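Long-range contact in phospholipase C-beta (PLC-beta) (Sepia officinalis, PDB 3QR0), which belongs to the phospholipase C-beta family, multidomain proteins that join PH, EF-hand-like, TIM-barrel and C2 domains, and carries a bound calcium ion: residues 27-40 / 80-94. Residues are numbered along the deposited sequence; the frame is centred on the assembly and turned at random. Where two conformers were deposited one is given.
Sequences KFLKWEEGSSGFIE and KPPKDKKIKEAGTNF
Three aromatic rings, W31, F38 and F94, carry this contact, each offering one face to aliphatic carbon in CH-pi contacts. It lies in the PH domain, where helix 85-93, in the connection between strands 70-75 and 105-110, runs antiparallel to strand 27-31, at 173°, and packs against the hairpin that this strand forms with the one starting near I39. W31 is roofed by two residues on the same face: P82 CB sits 3.7 Å from the centroid of the six-membered ring, and I87 CG2 lies above the five-membered one. With chi1 at 61°, CG of W31 is wedged between backbone N and carbonyl carbon, and the indole reaches beneath P82; H121 of strand 118-124 also stacks with it. A90 presses CB onto the F38 face, 3.7 Å from its centroid. F94 lies against L29, whose CG stands 3.6 Å from the ring centroid, while E40 CG comes to 3.8 Å from F94 CE1. Polar ties gather around the hairpin's type II turn, E32 to S35: K80, fully extended, brings NZ within 2.6 Å of E33 OE2 in a salt bridge. D84 is the N-cap of helix 85-93, OD2 accepting from I87 N through its anti lone pair, and S36 OG donates to D84 OD1 at 2.6 Å, from the syn side but 34° out of the carboxylate plane.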
ATOM      1  N   LYS A  27     -11.127  16.907  25.894  1.00 29.92           N
ATOM      2  CA  LYS A  27     -12.562  16.686  25.985  1.00 30.34           C
ATOM      3  C   LYS A  27     -13.200  16.953  24.628  1.00 29.47           C
ATOM      4  O   LYS A  27     -12.874  17.938  23.964  1.00 29.24           O
ATOM      5  CB  LYS A  27     -13.170  17.591  27.062  1.00 31.68           C
ATOM      6  CG  LYS A  27     -12.556  17.375  28.447  1.00 33.56           C
ATOM      7  CD  LYS A  27     -12.730  18.575  29.383  1.00 36.72           C
ATOM      8  CE  LYS A  27     -13.936  18.440  30.296  1.00 38.32           C
ATOM      9  NZ  LYS A  27     -13.810  19.295  31.513  1.00 40.70           N
ATOM     10  N   PHE A  28     -14.080  16.050  24.206  1.00 28.92           N
ATOM     11  CA  PHE A  28     -14.835  16.206  22.963  1.00 28.34           C
ATOM     12  C   PHE A  28     -16.274  15.795  23.193  1.00 28.69           C
ATOM     13  O   PHE A  28     -16.548  14.956  24.048  1.00 28.47           O
ATOM     14  CB  PHE A  28     -14.285  15.300  21.861  1.00 27.30           C
ATOM     15  CG  PHE A  28     -12.914  15.671  21.369  1.00 26.24           C
ATOM     16  CD1 PHE A  28     -12.760  16.433  20.216  1.00 26.06           C
ATOM     17  CD2 PHE A  28     -11.779  15.211  22.023  1.00 26.60           C
ATOM     18  CE1 PHE A  28     -11.496  16.758  19.738  1.00 25.61           C
ATOM     19  CE2 PHE A  28     -10.508  15.531  21.555  1.00 26.11           C
ATOM     20  CZ  PHE A  28     -10.368  16.309  20.409  1.00 25.98           C
ATOM     21  N   LEU A  29     -17.189  16.371  22.422  1.00 29.04           N
ATOM     22  CA  LEU A  29     -18.538  15.828  22.337  1.00 29.65           C
ATOM     23  C   LEU A  29     -18.571  14.880  21.148  1.00 28.89           C
ATOM     24  O   LEU A  29     -18.166  15.248  20.049  1.00 28.25           O
ATOM     25  CB  LEU A  29     -19.593  16.924  22.172  1.00 30.52           C
ATOM     26  CG  LEU A  29     -19.895  17.781  23.402  1.00 32.46           C
ATOM     27  CD1 LEU A  29     -21.064  18.731  23.110  1.00 33.92           C
ATOM     28  CD2 LEU A  29     -20.201  16.940  24.642  1.00 33.22           C
ATOM     29  N   LYS A  30     -19.033  13.657  21.386  1.00 29.16           N
ATOM     30  CA  LYS A  30     -19.136  12.641  20.340  1.00 28.90           C
ATOM     31  C   LYS A  30     -20.597  12.460  19.951  1.00 29.53           C
ATOM     32  O   LYS A  30     -21.460  12.378  20.816  1.00 29.64           O
ATOM     33  CB  LYS A  30     -18.560  11.320  20.850  1.00 28.78           C
ATOM     34  CG  LYS A  30     -18.554  10.197  19.838  1.00 28.64           C
ATOM     35  CD  LYS A  30     -18.012   8.918  20.453  1.00 29.17           C
ATOM     36  CE  LYS A  30     -17.702   7.885  19.378  1.00 28.68           C
ATOM     37  NZ  LYS A  30     -18.929   7.484  18.641  1.00 28.44           N
ATOM     38  N   TRP A  31     -20.866  12.390  18.648  1.00 29.87           N
ATOM     39  CA  TRP A  31     -22.226  12.171  18.149  1.00 30.63           C
ATOM     40  C   TRP A  31     -22.213  11.228  16.945  1.00 30.95           C
ATOM     41  O   TRP A  31     -21.164  10.986  16.348  1.00 30.25           O
ATOM     42  CB  TRP A  31     -22.884  13.504  17.784  1.00 30.85           C
ATOM     43  CG  TRP A  31     -22.172  14.252  16.700  1.00 29.52           C
ATOM     44  CD1 TRP A  31     -21.073  15.051  16.840  1.00 28.78           C
ATOM     45  CD2 TRP A  31     -22.506  14.271  15.307  1.00 27.99           C
ATOM     46  NE1 TRP A  31     -20.700  15.558  15.621  1.00 27.68           N
ATOM     47  CE2 TRP A  31     -21.565  15.097  14.663  1.00 27.59           C
ATOM     48  CE3 TRP A  31     -23.504  13.655  14.539  1.00 28.40           C
ATOM     49  CZ2 TRP A  31     -21.591  15.331  13.289  1.00 27.37           C
ATOM     50  CZ3 TRP A  31     -23.534  13.889  13.173  1.00 27.70           C
ATOM     51  CH2 TRP A  31     -22.582  14.724  12.561  1.00 27.37           C
ATOM     52  N   GLU A  32     -23.385  10.697  16.608  1.00 32.29           N
ATOM     53  CA  GLU A  32     -23.542   9.754  15.499  1.00 33.11           C
ATOM     54  C   GLU A  32     -24.637  10.207  14.550  1.00 33.65           C
ATOM     55  O   GLU A  32     -25.626  10.790  14.978  1.00 34.22           O
ATOM     56  CB  GLU A  32     -23.935   8.378  16.031  1.00 33.51           C
ATOM     57  CG  GLU A  32     -22.860   7.665  16.812  1.00 35.01           C
ATOM     58  CD  GLU A  32     -23.324   6.306  17.308  1.00 36.97           C
ATOM     59  OE1 GLU A  32     -24.220   5.706  16.669  1.00 38.02           O
ATOM     60  OE2 GLU A  32     -22.789   5.834  18.333  1.00 39.08           O
ATOM     61  N   GLU A  33     -24.464   9.921  13.263  1.00 34.11           N
ATOM     62  CA  GLU A  33     -25.534  10.112  12.284  1.00 35.18           C
ATOM     63  C   GLU A  33     -26.685   9.163  12.589  1.00 35.43           C
ATOM     64  O   GLU A  33     -26.460   7.996  12.928  1.00 35.32           O
ATOM     65  CB  GLU A  33     -25.035   9.842  10.863  1.00 35.29           C
ATOM     66  CG  GLU A  33     -24.184  10.938  10.268  1.00 37.22           C
ATOM     67  CD  GLU A  33     -23.671  10.581   8.883  1.00 40.14           C
ATOM     68  OE1 GLU A  33     -23.172   9.450   8.698  1.00 42.43           O
ATOM     69  OE2 GLU A  33     -23.752  11.435   7.974  1.00 43.10           O
ATOM     70  N   GLY A  34     -27.911   9.664  12.469  1.00 35.74           N
ATOM     71  CA  GLY A  34     -29.108   8.853  12.699  1.00 36.22           C
ATOM     72  C   GLY A  34     -29.570   8.766  14.146  1.00 36.71           C
ATOM     73  O   GLY A  34     -30.449   7.971  14.460  1.00 37.28           O
ATOM     74  N   SER A  35     -28.974   9.585  15.013  0.50 36.75           N
ATOM     75  CA  SER A  35     -29.324   9.637  16.430  0.50 37.20           C
ATOM     76  C   SER A  35     -29.185  11.066  16.936  0.50 37.45           C
ATOM     77  O   SER A  35     -28.282  11.790  16.513  0.50 36.98           O
ATOM     78  CB  SER A  35     -28.408   8.718  17.239  0.50 36.96           C
ATOM     79  OG  SER A  35     -28.532   8.974  18.628  0.50 37.44           O
ATOM     80  N   SER A  36     -30.077  11.463  17.841  1.00 38.07           N
ATOM     81  CA  SER A  36     -30.046  12.809  18.433  1.00 38.67           C
ATOM     82  C   SER A  36     -29.148  12.907  19.668  1.00 38.41           C
ATOM     83  O   SER A  36     -28.970  13.996  20.218  1.00 39.04           O
ATOM     84  CB  SER A  36     -31.461  13.251  18.817  1.00 39.73           C
ATOM     85  OG  SER A  36     -32.241  13.483  17.663  1.00 40.97           O
ATOM     86  N   GLY A  37     -28.599  11.780  20.110  1.00 37.55           N
ATOM     87  CA  GLY A  37     -27.770  11.754  21.312  1.00 37.32           C
ATOM     88  C   GLY A  37     -26.394  12.376  21.141  1.00 36.39           C
ATOM     89  O   GLY A  37     -25.933  12.623  20.024  1.00 35.48           O
ATOM     90  N   PHE A  38     -25.748  12.645  22.268  1.00 36.18           N
ATOM     91  CA  PHE A  38     -24.342  13.039  22.282  1.00 35.61           C
ATOM     92  C   PHE A  38     -23.784  12.740  23.662  1.00 35.46           C
ATOM     93  O   PHE A  38     -24.532  12.712  24.645  1.00 36.01           O
ATOM     94  CB  PHE A  38     -24.179  14.527  21.951  1.00 35.97           C
ATOM     95  CG  PHE A  38     -24.977  15.437  22.844  1.00 37.46           C
ATOM     96  CD1 PHE A  38     -24.432  15.927  24.022  1.00 38.56           C
ATOM     97  CD2 PHE A  38     -26.275  15.796  22.509  1.00 38.89           C
ATOM     98  CE1 PHE A  38     -25.168  16.758  24.852  1.00 39.80           C
ATOM     99  CE2 PHE A  38     -27.019  16.629  23.332  1.00 40.05           C
ATOM    100  CZ  PHE A  38     -26.463  17.110  24.505  1.00 40.41           C
ATOM    101  N   ILE A  39     -22.477  12.505  23.729  1.00 34.23           N
ATOM    102  CA  ILE A  39     -21.808  12.249  24.999  1.00 34.28           C
ATOM    103  C   ILE A  39     -20.441  12.918  25.013  1.00 33.41           C
ATOM    104  O   ILE A  39     -19.712  12.883  24.025  1.00 32.36           O
ATOM    105  CB  ILE A  39     -21.651  10.733  25.255  1.00 34.19           C
ATOM    106  CG1 ILE A  39     -21.067  10.473  26.649  1.00 35.55           C
ATOM    107  CG2 ILE A  39     -20.785  10.097  24.187  1.00 32.79           C
ATOM    108  CD1 ILE A  39     -21.266   9.037  27.142  1.00 36.55           C
ATOM    109  N   GLU A  40     -20.104  13.532  26.139  1.00 33.53           N
ATOM    110  CA  GLU A  40     -18.780  14.106  26.314  1.00 33.04           C
ATOM    111  C   GLU A  40     -17.806  12.996  26.668  1.00 31.82           C
ATOM    112  O   GLU A  40     -18.068  12.192  27.571  1.00 31.86           O
ATOM    113  CB  GLU A  40     -18.783  15.167  27.408  1.00 34.29           C
ATOM    114  CG  GLU A  40     -17.485  15.969  27.470  1.00 35.81           C
ATOM    115  CD  GLU A  40     -17.366  16.773  28.739  1.00 38.26           C
ATOM    116  OE1 GLU A  40     -18.326  17.487  29.080  1.00 40.39           O
ATOM    117  OE2 GLU A  40     -16.308  16.686  29.394  1.00 40.54           O
ATOM    118  N   LYS A  80     -17.462  17.263   8.902  1.00 31.42           N
ATOM    119  CA  LYS A  80     -18.910  17.221   8.695  1.00 32.13           C
ATOM    120  C   LYS A  80     -19.608  17.665   9.978  1.00 32.69           C
ATOM    121  O   LYS A  80     -19.581  16.944  10.972  1.00 32.57           O
ATOM    122  CB  LYS A  80     -19.357  15.805   8.316  1.00 31.91           C
ATOM    123  CG  LYS A  80     -20.867  15.664   8.122  1.00 33.67           C
ATOM    124  CD  LYS A  80     -21.239  14.369   7.410  1.00 35.91           C
ATOM    125  CE  LYS A  80     -22.741  14.317   7.124  1.00 37.66           C
ATOM    126  NZ  LYS A  80     -23.097  13.186   6.223  1.00 38.43           N
ATOM    127  N   PRO A  81     -20.230  18.856   9.970  1.00 33.48           N
ATOM    128  CA  PRO A  81     -20.884  19.313  11.191  1.00 34.05           C
ATOM    129  C   PRO A  81     -22.244  18.636  11.387  1.00 34.35           C
ATOM    130  O   PRO A  81     -22.853  18.193  10.409  1.00 33.90           O
ATOM    131  CB  PRO A  81     -21.049  20.812  10.951  1.00 34.84           C
ATOM    132  CG  PRO A  81     -21.186  20.941   9.473  1.00 34.65           C
ATOM    133  CD  PRO A  81     -20.421  19.801   8.854  1.00 33.66           C
ATOM    134  N   PRO A  82     -22.714  18.541  12.641  1.00 34.96           N
ATOM    135  CA  PRO A  82     -24.016  17.921  12.877  1.00 35.49           C
ATOM    136  C   PRO A  82     -25.166  18.772  12.334  1.00 36.33           C
ATOM    137  O   PRO A  82     -25.066  19.996  12.296  1.00 36.53           O
ATOM    138  CB  PRO A  82     -24.082  17.815  14.404  1.00 35.87           C
ATOM    139  CG  PRO A  82     -23.188  18.880  14.900  1.00 36.19           C
ATOM    140  CD  PRO A  82     -22.091  19.009  13.891  1.00 35.24           C
ATOM    141  N   LYS A  83     -26.230  18.107  11.890  1.00 36.75           N
ATOM    142  CA  LYS A  83     -27.433  18.775  11.399  1.00 37.68           C
ATOM    143  C   LYS A  83     -28.587  18.672  12.398  1.00 38.18           C
ATOM    144  O   LYS A  83     -29.513  19.473  12.354  1.00 38.56           O
ATOM    145  CB  LYS A  83     -27.856  18.183  10.054  1.00 37.66           C
ATOM    146  CG  LYS A  83     -26.838  18.400   8.939  1.00 38.71           C
ATOM    147  CD  LYS A  83     -27.389  17.988   7.569  1.00 40.97           C
ATOM    148  CE  LYS A  83     -27.395  16.473   7.374  1.00 41.34           C
ATOM    149  NZ  LYS A  83     -28.415  16.046   6.360  1.00 42.67           N
ATOM    150  N   ASP A  84     -28.528  17.687  13.290  1.00 37.86           N
ATOM    151  CA  ASP A  84     -29.535  17.528  14.333  1.00 38.77           C
ATOM    152  C   ASP A  84     -29.538  18.747  15.265  1.00 39.24           C
ATOM    153  O   ASP A  84     -28.484  19.187  15.727  1.00 38.84           O
ATOM    154  CB  ASP A  84     -29.271  16.243  15.119  1.00 38.53           C
ATOM    155  CG  ASP A  84     -30.230  16.055  16.275  1.00 40.77           C
ATOM    156  OD1 ASP A  84     -31.242  15.338  16.100  1.00 42.54           O
ATOM    157  OD2 ASP A  84     -29.979  16.632  17.357  1.00 43.22           O
ATOM    158  N   LYS A  85     -30.728  19.282  15.528  1.00 39.88           N
ATOM    159  CA  LYS A  85     -30.892  20.501  16.327  1.00 40.69           C
ATOM    160  C   LYS A  85     -30.236  20.403  17.703  1.00 40.47           C
ATOM    161  O   LYS A  85     -29.503  21.303  18.107  1.00 40.80           O
ATOM    162  CB  LYS A  85     -32.382  20.832  16.500  1.00 41.66           C
ATOM    163  CG  LYS A  85     -32.647  22.150  17.222  1.00 43.20           C
ATOM    164  CD  LYS A  85     -34.133  22.464  17.303  1.00 44.98           C
ATOM    165  CE  LYS A  85     -34.386  23.830  17.928  1.00 46.19           C
ATOM    166  NZ  LYS A  85     -35.832  24.199  17.887  1.00 47.84           N
ATOM    167  N   LYS A  86     -30.505  19.312  18.410  1.00 39.95           N
ATOM    168  CA  LYS A  86     -30.036  19.149  19.783  1.00 40.18           C
ATOM    169  C   LYS A  86     -28.513  18.986  19.855  1.00 38.82           C
ATOM    170  O   LYS A  86     -27.871  19.510  20.767  1.00 38.70           O
ATOM    171  CB  LYS A  86     -30.754  17.973  20.454  1.00 40.44           C
ATOM    172  CG  LYS A  86     -32.270  18.180  20.532  1.00 42.62           C
ATOM    173  CD  LYS A  86     -32.973  17.121  21.367  1.00 44.15           C
ATOM    174  CE  LYS A  86     -34.484  17.240  21.220  1.00 45.80           C
ATOM    175  NZ  LYS A  86     -35.220  16.303  22.111  1.00 47.44           N
ATOM    176  N   ILE A  87     -27.941  18.291  18.876  1.00 37.46           N
ATOM    177  CA  ILE A  87     -26.491  18.123  18.790  1.00 36.40           C
ATOM    178  C   ILE A  87     -25.817  19.458  18.442  1.00 36.54           C
ATOM    179  O   ILE A  87     -24.835  19.847  19.080  1.00 36.32           O
ATOM    180  CB  ILE A  87     -26.106  17.040  17.754  1.00 35.43           C
ATOM    181  CG1 ILE A  87     -26.664  15.673  18.171  1.00 35.20           C
ATOM    182  CG2 ILE A  87     -24.593  16.943  17.612  1.00 34.31           C
ATOM    183  CD1 ILE A  87     -26.501  14.597  17.116  1.00 33.52           C
ATOM    184  N   LYS A  88     -26.350  20.147  17.435  1.00 36.59           N
ATOM    185  CA  LYS A  88     -25.860  21.478  17.047  1.00 37.18           C
ATOM    186  C   LYS A  88     -25.838  22.457  18.216  1.00 37.97           C
ATOM    187  O   LYS A  88     -24.870  23.191  18.396  1.00 38.09           O
ATOM    188  CB  LYS A  88     -26.726  22.077  15.940  1.00 37.53           C
ATOM    189  CG  LYS A  88     -26.441  21.530  14.560  1.00 37.76           C
ATOM    190  CD  LYS A  88     -27.326  22.196  13.508  1.00 39.35           C
ATOM    191  CE  LYS A  88     -26.839  23.596  13.156  1.00 40.61           C
ATOM    192  NZ  LYS A  88     -27.937  24.439  12.623  1.00 41.96           N
ATOM    193  N   GLU A  89     -26.912  22.475  18.997  1.00 38.69           N
ATOM    194  CA  GLU A  89     -26.998  23.370  20.149  1.00 39.81           C
ATOM    195  C   GLU A  89     -25.940  23.020  21.199  1.00 39.14           C
ATOM    196  O   GLU A  89     -25.265  23.908  21.726  1.00 39.54           O
ATOM    197  CB  GLU A  89     -28.409  23.346  20.751  1.00 40.91           C
ATOM    198  CG  GLU A  89     -29.429  24.116  19.906  1.00 43.09           C
ATOM    199  CD  GLU A  89     -30.869  23.983  20.398  1.00 45.60           C
ATOM    200  OE1 GLU A  89     -31.140  23.153  21.295  1.00 47.44           O
ATOM    201  OE2 GLU A  89     -31.738  24.716  19.872  1.00 47.48           O
ATOM    202  N   ALA A  90     -25.788  21.728  21.483  1.00 37.99           N
ATOM    203  CA  ALA A  90     -24.789  21.257  22.440  1.00 37.57           C
ATOM    204  C   ALA A  90     -23.367  21.561  21.958  1.00 36.79           C
ATOM    205  O   ALA A  90     -22.525  22.020  22.732  1.00 36.71           O
ATOM    206  CB  ALA A  90     -24.953  19.762  22.685  1.00 37.01           C
ATOM    207  N   GLY A  91     -23.118  21.311  20.676  1.00 35.91           N
ATOM    208  CA  GLY A  91     -21.817  21.574  20.069  1.00 35.57           C
ATOM    209  C   GLY A  91     -21.442  23.045  20.059  1.00 36.16           C
ATOM    210  O   GLY A  91     -20.279  23.397  20.268  1.00 35.79           O
ATOM    211  N   THR A  92     -22.430  23.903  19.811  1.00 36.89           N
ATOM    212  CA  THR A  92     -22.217  25.343  19.812  1.00 37.65           C
ATOM    213  C   THR A  92     -21.864  25.829  21.220  1.00 38.32           C
ATOM    214  O   THR A  92     -21.006  26.687  21.372  1.00 38.95           O
ATOM    215  CB  THR A  92     -23.452  26.095  19.260  1.00 38.47           C
ATOM    216  OG1 THR A  92     -23.566  25.855  17.849  1.00 37.90           O
ATOM    217  CG2 THR A  92     -23.338  27.598  19.506  1.00 39.44           C
ATOM    218  N   ASN A  93     -22.509  25.260  22.237  1.00 38.33           N
ATOM    219  CA  ASN A  93     -22.223  25.593  23.635  1.00 38.98           C
ATOM    220  C   ASN A  93     -20.962  24.934  24.221  1.00 38.42           C
ATOM    221  O   ASN A  93     -20.498  25.341  25.286  1.00 39.20           O
ATOM    222  CB  ASN A  93     -23.426  25.237  24.518  1.00 39.52           C
ATOM    223  CG  ASN A  93     -24.656  26.071  24.196  1.00 40.37           C
ATOM    224  OD1 ASN A  93     -24.549  27.235  23.808  1.00 40.72           O
ATOM    225  ND2 ASN A  93     -25.831  25.477  24.356  1.00 40.07           N
ATOM    226  N   PHE A  94     -20.413  23.931  23.536  1.00 37.09           N
ATOM    227  CA  PHE A  94     -19.250  23.188  24.044  1.00 36.38           C
ATOM    228  C   PHE A  94     -17.957  23.987  23.877  1.00 36.52           C
ATOM    229  O   PHE A  94     -17.605  24.386  22.767  1.00 35.80           O
ATOM    230  CB  PHE A  94     -19.129  21.844  23.320  1.00 35.24           C
ATOM    231  CG  PHE A  94     -18.184  20.876  23.977  1.00 33.95           C
ATOM    232  CD1 PHE A  94     -18.508  20.286  25.193  1.00 34.03           C
ATOM    233  CD2 PHE A  94     -16.985  20.533  23.371  1.00 32.74           C
ATOM    234  CE1 PHE A  94     -17.644  19.381  25.802  1.00 33.88           C
ATOM    235  CE2 PHE A  94     -16.112  19.629  23.970  1.00 32.09           C
ATOM    236  CZ  PHE A  94     -16.441  19.052  25.186  1.00 32.64           C
TER